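Long-range contact in alcohol dehydrogenase (PDB 4CPD), which probably catalyses the NAD-dependent, zinc-requiring interconversion of alcohols and their aldehydes or ketones: residues L182-E186 against R208-A214. Numbering follows the deposited sequence.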
loop_
_atom_site.group_PDB
_atom_site.type_symbol
_atom_site.label_atom_id
_atom_site.label_comp_id
_atom_site.label_asym_id
_atom_site.label_seq_id
_atom_site.Cartn_x
_atom_site.Cartn_y
_atom_site.Cartn_z
ATOM N N LEU A 182 19.160 10.817 -0.802
ATOM C CA LEU A 182 19.590 11.942 -1.620
ATOM C C LEU A 182 19.105 11.781 -3.042
ATOM O O LEU A 182 18.731 12.768 -3.660
ATOM C CB LEU A 182 21.105 12.111 -1.571
ATOM C CG LEU A 182 21.606 12.486 -0.160
ATOM C CD1 LEU A 182 23.122 12.312 -0.065
ATOM C CD2 LEU A 182 21.214 13.904 0.223
ATOM N N MET A 183 19.079 10.554 -3.560
ATOM C CA MET A 183 18.468 10.317 -4.876
ATOM C C MET A 183 16.974 10.706 -4.824
ATOM O O MET A 183 16.432 11.373 -5.733
ATOM C CB MET A 183 18.577 8.864 -5.305
ATOM C CG MET A 183 19.982 8.302 -5.405
ATOM S SD MET A 183 20.989 8.938 -6.760
ATOM C CE MET A 183 21.993 10.096 -5.831
ATOM N N ALA A 184 16.313 10.293 -3.752
ATOM C CA ALA A 184 14.899 10.548 -3.608
ATOM C C ALA A 184 14.623 12.033 -3.614
ATOM O O ALA A 184 13.709 12.504 -4.304
ATOM C CB ALA A 184 14.373 9.928 -2.318
ATOM N N ILE A 185 15.407 12.776 -2.839
ATOM C CA ILE A 185 15.248 14.227 -2.802
ATOM C C ILE A 185 15.331 14.849 -4.195
ATOM O O ILE A 185 14.431 15.560 -4.621
ATOM C CB ILE A 185 16.274 14.875 -1.888
ATOM C CG1 ILE A 185 15.953 14.532 -0.451
ATOM C CG2 ILE A 185 16.227 16.376 -2.026
ATOM C CD1 ILE A 185 17.115 14.767 0.493
ATOM N N GLU A 186 16.403 14.566 -4.911
ATOM C CA GLU A 186 16.576 15.117 -6.253
ATOM C C GLU A 186 15.396 14.747 -7.130
ATOM O O GLU A 186 14.864 15.597 -7.799
ATOM C CB GLU A 186 17.873 14.609 -6.879
ATOM C CG GLU A 186 18.384 15.434 -8.051
ATOM C CD GLU A 186 19.718 14.930 -8.616
ATOM O OE1 GLU A 186 20.409 14.107 -7.983
ATOM O OE2 GLU A 186 20.097 15.382 -9.703
ATOM N N ARG A 208 23.893 18.492 2.546
ATOM C CA ARG A 208 23.756 17.992 1.191
ATOM C C ARG A 208 22.282 17.956 0.773
ATOM O O ARG A 208 21.918 18.338 -0.345
ATOM C CB ARG A 208 24.369 16.591 1.095
ATOM C CG ARG A 208 25.127 16.345 -0.191
ATOM C CD ARG A 208 26.522 16.974 -0.149
ATOM N NE ARG A 208 27.355 16.447 -1.223
ATOM C CZ ARG A 208 27.117 16.632 -2.521
ATOM N NH1 ARG A 208 26.068 17.343 -2.930
ATOM N NH2 ARG A 208 27.933 16.098 -3.418
ATOM N N ALA A 209 21.441 17.478 1.680
ATOM C CA ALA A 209 20.019 17.426 1.421
ATOM C C ALA A 209 19.495 18.819 1.122
ATOM O O ALA A 209 18.717 19.035 0.181
ATOM C CB ALA A 209 19.287 16.825 2.612
ATOM N N ALA A 210 19.942 19.779 1.914
ATOM C CA ALA A 210 19.520 21.166 1.709
ATOM C C ALA A 210 19.967 21.702 0.354
ATOM O O ALA A 210 19.214 22.372 -0.326
ATOM C CB ALA A 210 20.037 22.046 2.828
ATOM N N SER A 211 21.179 21.387 -0.070
ATOM C CA SER A 211 21.628 21.891 -1.365
ATOM C C SER A 211 20.757 21.389 -2.511
ATOM O O SER A 211 20.652 22.055 -3.534
ATOM C CB SER A 211 23.094 21.534 -1.614
ATOM O OG SER A 211 23.375 20.218 -1.177
ATOM N N LEU A 212 20.145 20.212 -2.327
ATOM C CA LEU A 212 19.300 19.565 -3.356
ATOM C C LEU A 212 17.868 20.102 -3.359
ATOM O O LEU A 212 17.092 19.853 -4.288
ATOM C CB LEU A 212 19.290 18.054 -3.171
ATOM C CG LEU A 212 20.615 17.363 -3.506
ATOM C CD1 LEU A 212 20.652 15.965 -2.906
ATOM C CD2 LEU A 212 20.828 17.304 -5.013
ATOM N N GLY A 213 17.540 20.852 -2.319
ATOM C CA GLY A 213 16.323 21.639 -2.282
ATOM C C GLY A 213 15.402 21.271 -1.141
ATOM O O GLY A 213 14.283 21.721 -1.124
ATOM N N ALA A 214 15.857 20.458 -0.191
ATOM C CA ALA A 214 15.003 20.040 0.908
ATOM C C ALA A 214 15.181 20.926 2.116
ATOM O O ALA A 214 16.238 21.532 2.314
ATOM C CB ALA A 214 15.297 18.596 1.280
#
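Ile185 carries the apolar contact between the helices, its two branches meeting different parts of the other segment. With CG2 anti to the backbone N and CG1 beside it (chi1 -70°), the CD1 end of Ile185 is turned to Ala209, whose CB it reaches at 3.7 Å. CG2 of Ile185 lies 3.7 Å from CB of Leu212. The same CG2 of Ile185 also meets Ala214 CB at 4.1 Å, just past the helix end. Leu212, whose side chain crosses those of Ile185 and Leu182 at about a right angle, buries more area in this contact than any other residue (88 Å²). Its CD1 meets Leu182 CD2 at 3.8 Å, and that same CD2 of Leu182 approaches the backbone N of Ala209 at 3.9 Å. At one margin, the aliphatic CG of Glu186 passes CD2 of Leu212 at 4.3 Å, whereas its carboxylate turns to another partner, OE2 accepting a hydrogen bond from Gln312 N.

No hydrogen bond joins the two segments. Gly213, with positive phi (120°), ends helix 203-212 in a Schellman motif: Gly213 N bonds back to Ala210 O, and Ala214 N to Ala209 O. This reversal brings Ala214 CB toward Ile185 as the chain enters strand 215-218.

The short helical segments run nearly parallel (17°) with axes 9.6 Å apart, consistent with neighbouring helices of a Rossmann fold, here 179-190 and 203-212. Ala198 of strand 195-200 touches Ile185, Ala209 and Ala214, placing the contact against the parallel sheet. Leu182 lies about 7 Å from bound NAD, side chain to nearest ligand atoms, and the NAD-binding residues Asp200 and Arg205 are close by. The chemistry implies that these two helices cohere beside the cofactor through apolar packing of branched side chains against small alanines.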